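Local coordinates for protein transcription termination factor FttA (Pyrococcus horikoshii, PDB 3AF6) that probably cleaves single-stranded RNA as a zinc-dependent nuclease of the beta-CASP family and terminates transcription across the archaeal genome, at residues A[524-529]-A[553-558]; A[545-550]-A[585-590]. All coordinates share one frame; numbering follows the deposited sequence.

Contact 1: residues A[524-529]-A[553-558]; sequences MLVGGP and EGTLGR
The methyl group of T555 faces two side chains of the loop 524-529: its CG2 lies 3.6 Å from V526 CG2 and 3.9 Å from M524 SD. T555 is the N-cap of helix 556-561, and its rotation splits the polar and apolar branches. With chi1 at 58°, OG1 falls between the backbone N and the carbonyl carbon, where it accepts a nearly straight bond from R558 N (3.1 Å, 170°) and also bonds to the backbone O of A552, while CG2 is turned to the loop. M524 meets that methyl with CB and SD; its CG lies beside the backbone N and the chain is extended as far as SD.

One residue on, L525 and L556 meet at a slant. L525 CB is 4.0 Å from L556 CG, and the CB of L556 rests 3.6 Å from the carbonyl O of L525; F534 of helix 529-537 touches both leucines. At G557 the backbones come together, its N giving a weak, bent bond to M524 O (3.0 Å, 121°). G557, with no side chain, lies close against that carbonyl.

Chemically, then, the loop is held to the first turn of the helix mainly by methyl, thioether and leucine packing, and the polar side of the N-cap is spent on the helix and the turn before it.

Contact 2: residues A[545-550]-A[585-590]; sequences IIFVSY and VHTIDG
Strands 545-547 and 585-587 run parallel, their axes 4.6 Å apart and inclined by 24°, and three backbone bonds of 2.8 Å join them: H586 N to I545 O, F547 N to H586 O, and I588 N to F547 O. H586 thus both gives and accepts, bridging to I545 and F547.

On one face I545, F547, V585 and T587 come together. I545 and V585 lie side by side, their CG2 methyls 4.1 Å apart. The F547 ring reaches across to the neighbouring strand, so that V585 CG1 meets its edge at CE2 (3.9 Å) and T587 OG1 lies near the ring plane beside CD2; that hydroxyl is bonded to Q561 of helix 556-561.

The other face carries I546 and H586. Here I546 CG2, anti to its own N, is directed at I588 CG1, 3.6 Å away, and V415 of helix 405-420 packs on both I546 and H586. The imidazole NE2 of H586 bonds to E584.

Strand 584-587 is the outermost of the six-stranded parallel sheet, next to 544-547, with helices 405-420 and 556-561 on its two faces: the alpha/beta layering of the beta-CASP domain.

Overall arrangement
Contacts 1 and 2 interleave along the chain and adjoin in space, their centres 13 Å apart. Strand 544-547 is followed, after a loop, by helix 556-561, so segment 545-550 of contact 2 precedes segment 553-558 of contact 1. They touch on the sheet face bearing F547: L525 CD1 lies 4.0 Å from I545 CD1, and F547 CZ is 3.6 Å from G557 O. At the end nearer the metals, M524 SD is 3.5 Å from Y550 O. The M524 side chain is about 9 Å from a zinc ion, about 6 Å from that of zinc ligand D260 and about 5 Å from a bound sulfate. Contact 1 therefore borders the nuclease site, whereas the side chain of V548 in contact 2 is about 13 Å from a zinc ion.

Contact 1: residues A[524-529]-A[553-558]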
ATOM      1  N   MET A 524     -14.782  -7.437   7.303  1.00 57.06           N
ATOM      2  CA  MET A 524     -16.221  -7.281   7.127  1.00 58.95           C
ATOM      3  C   MET A 524     -16.944  -8.632   7.087  1.00 59.48           C
ATOM      4  O   MET A 524     -18.070  -8.733   6.594  1.00 58.67           O
ATOM      5  CB  MET A 524     -16.503  -6.489   5.845  1.00 59.31           C
ATOM      6  CG  MET A 524     -15.773  -5.151   5.760  1.00 60.02           C
ATOM      7  SD  MET A 524     -16.240  -4.172   4.301  1.00 63.36           S
ATOM      8  CE  MET A 524     -15.227  -4.951   3.014  1.00 60.68           C
ATOM      9  N   LEU A 525     -16.303  -9.662   7.631  1.00 60.15           N
ATOM     10  CA  LEU A 525     -16.893 -10.997   7.641  1.00 61.97           C
ATOM     11  C   LEU A 525     -17.205 -11.433   6.210  1.00 63.52           C
ATOM     12  O   LEU A 525     -18.094 -12.261   5.979  1.00 64.03           O
ATOM     13  CB  LEU A 525     -18.184 -11.013   8.465  1.00 61.08           C
ATOM     14  CG  LEU A 525     -18.073 -10.833   9.977  1.00 60.24           C
ATOM     15  CD1 LEU A 525     -19.467 -10.846  10.597  1.00 59.83           C
ATOM     16  CD2 LEU A 525     -17.218 -11.942  10.559  1.00 59.63           C
ATOM     17  N   VAL A 526     -16.470 -10.864   5.255  1.00 63.79           N
ATOM     18  CA  VAL A 526     -16.654 -11.183   3.846  1.00 62.44           C
ATOM     19  C   VAL A 526     -15.933 -12.476   3.485  1.00 61.85           C
ATOM     20  O   VAL A 526     -16.106 -13.003   2.392  1.00 61.80           O
ATOM     21  CB  VAL A 526     -16.121 -10.060   2.945  1.00 63.00           C
ATOM     22  CG1 VAL A 526     -16.514 -10.327   1.508  1.00 62.52           C
ATOM     23  CG2 VAL A 526     -16.665  -8.719   3.408  1.00 63.02           C
ATOM     24  N   GLY A 527     -15.126 -12.983   4.409  1.00 61.60           N
ATOM     25  CA  GLY A 527     -14.407 -14.220   4.157  1.00 61.02           C
ATOM     26  C   GLY A 527     -13.201 -14.390   5.059  1.00 60.10           C
ATOM     27  O   GLY A 527     -12.805 -13.452   5.751  1.00 60.56           O
ATOM     28  N   GLY A 528     -12.620 -15.588   5.055  1.00 58.00           N
ATOM     29  CA  GLY A 528     -11.455 -15.849   5.880  1.00 55.18           C
ATOM     30  C   GLY A 528     -11.796 -16.348   7.271  1.00 53.98           C
ATOM     31  O   GLY A 528     -12.960 -16.620   7.565  1.00 54.57           O
ATOM     32  N   PRO A 529     -10.795 -16.474   8.156  1.00 52.74           N
ATOM     33  CA  PRO A 529     -10.956 -16.945   9.534  1.00 51.53           C
ATOM     34  C   PRO A 529     -12.090 -16.287  10.315  1.00 51.25           C
ATOM     35  O   PRO A 529     -12.773 -16.946  11.098  1.00 50.77           O
ATOM     36  CB  PRO A 529      -9.598 -16.652  10.150  1.00 51.59           C
ATOM     37  CG  PRO A 529      -8.672 -16.869   9.016  1.00 52.64           C
ATOM     38  CD  PRO A 529      -9.382 -16.158   7.886  1.00 53.84           C
ATOM     39  N   GLU A 553     -21.879  -2.031   1.994  1.00 56.15           N
ATOM     40  CA  GLU A 553     -23.168  -2.557   1.568  1.00 58.44           C
ATOM     41  C   GLU A 553     -22.975  -3.867   0.811  1.00 56.52           C
ATOM     42  O   GLU A 553     -22.208  -3.931  -0.147  1.00 56.63           O
ATOM     43  CB  GLU A 553     -23.881  -1.539   0.672  1.00 62.06           C
ATOM     44  CG  GLU A 553     -23.896  -0.122   1.242  1.00 67.06           C
ATOM     45  CD  GLU A 553     -24.775   0.838   0.448  1.00 71.25           C
ATOM     46  OE1 GLU A 553     -24.648   0.867  -0.799  1.00 73.45           O
ATOM     47  OE2 GLU A 553     -25.582   1.569   1.074  1.00 70.77           O
ATOM     48  N   GLY A 554     -23.664  -4.912   1.258  1.00 55.84           N
ATOM     49  CA  GLY A 554     -23.552  -6.206   0.609  1.00 54.31           C
ATOM     50  C   GLY A 554     -22.699  -7.209   1.361  1.00 54.17           C
ATOM     51  O   GLY A 554     -22.517  -8.339   0.904  1.00 54.34           O
ATOM     52  N   THR A 555     -22.175  -6.807   2.514  1.00 54.27           N
ATOM     53  CA  THR A 555     -21.332  -7.686   3.328  1.00 54.57           C
ATOM     54  C   THR A 555     -22.117  -8.367   4.445  1.00 53.94           C
ATOM     55  O   THR A 555     -23.138  -7.854   4.899  1.00 55.17           O
ATOM     56  CB  THR A 555     -20.185  -6.899   3.996  1.00 54.65           C
ATOM     57  OG1 THR A 555     -20.741  -5.850   4.797  1.00 54.58           O
ATOM     58  CG2 THR A 555     -19.253  -6.294   2.953  1.00 54.68           C
ATOM     59  N   LEU A 556     -21.639  -9.527   4.882  1.00 53.15           N
ATOM     60  CA  LEU A 556     -22.276 -10.245   5.979  1.00 52.91           C
ATOM     61  C   LEU A 556     -22.098  -9.368   7.221  1.00 55.27           C
ATOM     62  O   LEU A 556     -22.884  -9.429   8.170  1.00 55.69           O
ATOM     63  CB  LEU A 556     -21.593 -11.597   6.198  1.00 50.61           C
ATOM     64  CG  LEU A 556     -21.861 -12.318   7.527  1.00 51.17           C
ATOM     65  CD1 LEU A 556     -23.355 -12.510   7.721  1.00 49.64           C
ATOM     66  CD2 LEU A 556     -21.139 -13.659   7.552  1.00 47.64           C
ATOM     67  N   GLY A 557     -21.053  -8.544   7.190  1.00 56.48           N
ATOM     68  CA  GLY A 557     -20.756  -7.655   8.298  1.00 57.63           C
ATOM     69  C   GLY A 557     -21.807  -6.592   8.543  1.00 58.79           C
ATOM     70  O   GLY A 557     -22.305  -6.463   9.663  1.00 59.11           O
ATOM     71  N   ARG A 558     -22.146  -5.815   7.515  1.00 59.41           N
ATOM     72  CA  ARG A 558     -23.158  -4.778   7.689  1.00 60.02           C
ATOM     73  C   ARG A 558     -24.470  -5.430   8.099  1.00 60.04           C
ATOM     74  O   ARG A 558     -25.222  -4.894   8.913  1.00 59.55           O
ATOM     75  CB  ARG A 558     -23.364  -3.980   6.397  1.00 60.07           C
ATOM     76  CG  ARG A 558     -24.666  -3.182   6.393  1.00 60.60           C
ATOM     77  CD  ARG A 558     -24.793  -2.256   5.195  1.00 63.35           C
ATOM     78  NE  ARG A 558     -23.831  -1.159   5.249  1.00 66.28           N
ATOM     79  CZ  ARG A 558     -23.971  -0.004   4.603  1.00 66.25           C
ATOM     80  NH1 ARG A 558     -25.043   0.207   3.847  1.00 67.07           N
ATOM     81  NH2 ARG A 558     -23.047   0.942   4.722  1.00 63.43           N
TER

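Contact 2: residues A[545-550]-A[585-590]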
ATOM      1  N   ILE A 545     -19.172  -9.437  19.528  1.00 48.51           N
ATOM      2  CA  ILE A 545     -18.553  -9.103  18.256  1.00 47.05           C
ATOM      3  C   ILE A 545     -18.474  -7.576  18.192  1.00 46.50           C
ATOM      4  O   ILE A 545     -19.443  -6.879  18.493  1.00 45.87           O
ATOM      5  CB  ILE A 545     -19.355  -9.681  17.057  1.00 45.14           C
ATOM      6  CG1 ILE A 545     -18.517  -9.558  15.785  1.00 45.09           C
ATOM      7  CG2 ILE A 545     -20.697  -8.972  16.913  1.00 43.32           C
ATOM      8  CD1 ILE A 545     -19.134 -10.221  14.573  1.00 46.68           C
ATOM      9  N   ILE A 546     -17.305  -7.060  17.828  1.00 47.07           N
ATOM     10  CA  ILE A 546     -17.095  -5.619  17.751  1.00 47.57           C
ATOM     11  C   ILE A 546     -16.606  -5.186  16.369  1.00 47.45           C
ATOM     12  O   ILE A 546     -15.532  -5.590  15.924  1.00 48.82           O
ATOM     13  CB  ILE A 546     -16.042  -5.162  18.799  1.00 49.22           C
ATOM     14  CG1 ILE A 546     -16.491  -5.545  20.210  1.00 49.39           C
ATOM     15  CG2 ILE A 546     -15.836  -3.662  18.712  1.00 48.08           C
ATOM     16  CD1 ILE A 546     -15.437  -5.291  21.265  1.00 52.08           C
ATOM     17  N   PHE A 547     -17.389  -4.364  15.688  1.00 47.17           N
ATOM     18  CA  PHE A 547     -16.975  -3.876  14.376  1.00 48.50           C
ATOM     19  C   PHE A 547     -16.177  -2.603  14.611  1.00 49.33           C
ATOM     20  O   PHE A 547     -16.636  -1.692  15.307  1.00 49.45           O
ATOM     21  CB  PHE A 547     -18.198  -3.603  13.483  1.00 47.39           C
ATOM     22  CG  PHE A 547     -18.938  -4.852  13.089  1.00 47.28           C
ATOM     23  CD1 PHE A 547     -18.360  -5.767  12.207  1.00 46.34           C
ATOM     24  CD2 PHE A 547     -20.173  -5.156  13.654  1.00 46.34           C
ATOM     25  CE1 PHE A 547     -18.999  -6.971  11.900  1.00 46.17           C
ATOM     26  CE2 PHE A 547     -20.816  -6.353  13.353  1.00 45.55           C
ATOM     27  CZ  PHE A 547     -20.225  -7.263  12.474  1.00 46.64           C
ATOM     28  N   VAL A 548     -14.972  -2.559  14.051  1.00 49.05           N
ATOM     29  CA  VAL A 548     -14.089  -1.412  14.207  1.00 50.15           C
ATOM     30  C   VAL A 548     -13.698  -0.863  12.846  1.00 51.91           C
ATOM     31  O   VAL A 548     -12.683  -0.183  12.695  1.00 53.44           O
ATOM     32  CB  VAL A 548     -12.807  -1.801  14.968  1.00 49.27           C
ATOM     33  CG1 VAL A 548     -13.157  -2.327  16.349  1.00 48.48           C
ATOM     34  CG2 VAL A 548     -12.034  -2.842  14.173  1.00 47.76           C
ATOM     35  N   SER A 549     -14.509  -1.178  11.847  1.00 53.35           N
ATOM     36  CA  SER A 549     -14.256  -0.703  10.502  1.00 54.60           C
ATOM     37  C   SER A 549     -15.562  -0.544   9.748  1.00 55.72           C
ATOM     38  O   SER A 549     -16.599  -1.094  10.135  1.00 55.34           O
ATOM     39  CB  SER A 549     -13.337  -1.670   9.751  1.00 54.19           C
ATOM     40  OG  SER A 549     -13.936  -2.943   9.616  1.00 57.21           O
ATOM     41  N   TYR A 550     -15.495   0.233   8.675  1.00 56.16           N
ATOM     42  CA  TYR A 550     -16.638   0.489   7.821  1.00 56.12           C
ATOM     43  C   TYR A 550     -17.136  -0.830   7.259  1.00 55.16           C
ATOM     44  O   TYR A 550     -16.353  -1.596   6.693  1.00 54.14           O
ATOM     45  CB  TYR A 550     -16.223   1.395   6.657  1.00 56.23           C
ATOM     46  CG  TYR A 550     -17.363   1.802   5.750  1.00 55.95           C
ATOM     47  CD1 TYR A 550     -18.382   2.631   6.218  1.00 54.25           C
ATOM     48  CD2 TYR A 550     -17.412   1.378   4.419  1.00 54.43           C
ATOM     49  CE1 TYR A 550     -19.420   3.037   5.386  1.00 54.72           C
ATOM     50  CE2 TYR A 550     -18.455   1.779   3.575  1.00 54.38           C
ATOM     51  CZ  TYR A 550     -19.453   2.611   4.068  1.00 54.27           C
ATOM     52  OH  TYR A 550     -20.481   3.037   3.254  1.00 53.36           O
ATOM     53  N   VAL A 585     -23.679  -7.513  19.672  1.00 59.50           N
ATOM     54  CA  VAL A 585     -23.164  -6.794  18.509  1.00 59.09           C
ATOM     55  C   VAL A 585     -22.821  -5.343  18.872  1.00 57.83           C
ATOM     56  O   VAL A 585     -23.713  -4.545  19.180  1.00 56.56           O
ATOM     57  CB  VAL A 585     -24.208  -6.788  17.350  1.00 59.76           C
ATOM     58  CG1 VAL A 585     -23.605  -6.150  16.103  1.00 58.81           C
ATOM     59  CG2 VAL A 585     -24.676  -8.208  17.051  1.00 57.60           C
ATOM     60  N   HIS A 586     -21.534  -5.008  18.830  1.00 55.85           N
ATOM     61  CA  HIS A 586     -21.078  -3.656  19.156  1.00 55.31           C
ATOM     62  C   HIS A 586     -20.336  -3.014  17.991  1.00 55.25           C
ATOM     63  O   HIS A 586     -19.629  -3.695  17.242  1.00 56.59           O
ATOM     64  CB  HIS A 586     -20.132  -3.682  20.359  1.00 55.92           C
ATOM     65  CG  HIS A 586     -20.752  -4.204  21.612  1.00 57.88           C
ATOM     66  ND1 HIS A 586     -21.743  -3.526  22.291  1.00 60.03           N
ATOM     67  CD2 HIS A 586     -20.533  -5.346  22.305  1.00 58.25           C
ATOM     68  CE1 HIS A 586     -22.109  -4.229  23.347  1.00 59.71           C
ATOM     69  NE2 HIS A 586     -21.390  -5.338  23.378  1.00 61.04           N
ATOM     70  N   THR A 587     -20.481  -1.701  17.847  1.00 53.23           N
ATOM     71  CA  THR A 587     -19.791  -0.979  16.789  1.00 51.78           C
ATOM     72  C   THR A 587     -18.980   0.163  17.393  1.00 51.96           C
ATOM     73  O   THR A 587     -19.537   1.081  17.990  1.00 51.95           O
ATOM     74  CB  THR A 587     -20.776  -0.390  15.745  1.00 50.27           C
ATOM     75  OG1 THR A 587     -21.429  -1.453  15.040  1.00 50.93           O
ATOM     76  CG2 THR A 587     -20.033   0.474  14.739  1.00 47.31           C
ATOM     77  N   ILE A 588     -17.662   0.093  17.248  1.00 51.34           N
ATOM     78  CA  ILE A 588     -16.777   1.128  17.760  1.00 51.79           C
ATOM     79  C   ILE A 588     -16.035   1.668  16.549  1.00 51.39           C
ATOM     80  O   ILE A 588     -15.101   1.036  16.071  1.00 52.35           O
ATOM     81  CB  ILE A 588     -15.734   0.558  18.753  1.00 53.05           C
ATOM     82  CG1 ILE A 588     -16.420  -0.260  19.851  1.00 53.51           C
ATOM     83  CG2 ILE A 588     -14.942   1.697  19.376  1.00 54.03           C
ATOM     84  CD1 ILE A 588     -17.304   0.543  20.759  1.00 55.21           C
ATOM     85  N   ASP A 589     -16.442   2.830  16.050  1.00 52.40           N
ATOM     86  CA  ASP A 589     -15.800   3.402  14.871  1.00 53.39           C
ATOM     87  C   ASP A 589     -14.666   4.372  15.181  1.00 52.49           C
ATOM     88  O   ASP A 589     -14.087   4.972  14.271  1.00 53.13           O
ATOM     89  CB  ASP A 589     -16.834   4.119  14.004  1.00 56.22           C
ATOM     90  CG  ASP A 589     -17.457   5.301  14.708  1.00 58.87           C
ATOM     91  OD1 ASP A 589     -16.801   5.872  15.605  1.00 58.53           O
ATOM     92  OD2 ASP A 589     -18.597   5.667  14.354  1.00 61.94           O
ATOM     93  N   GLY A 590     -14.350   4.526  16.462  1.00 49.68           N
ATOM     94  CA  GLY A 590     -13.288   5.438  16.850  1.00 47.90           C
ATOM     95  C   GLY A 590     -11.864   5.031  16.499  1.00 46.68           C
ATOM     96  O   GLY A 590     -10.925   5.762  16.804  1.00 47.00           O
TER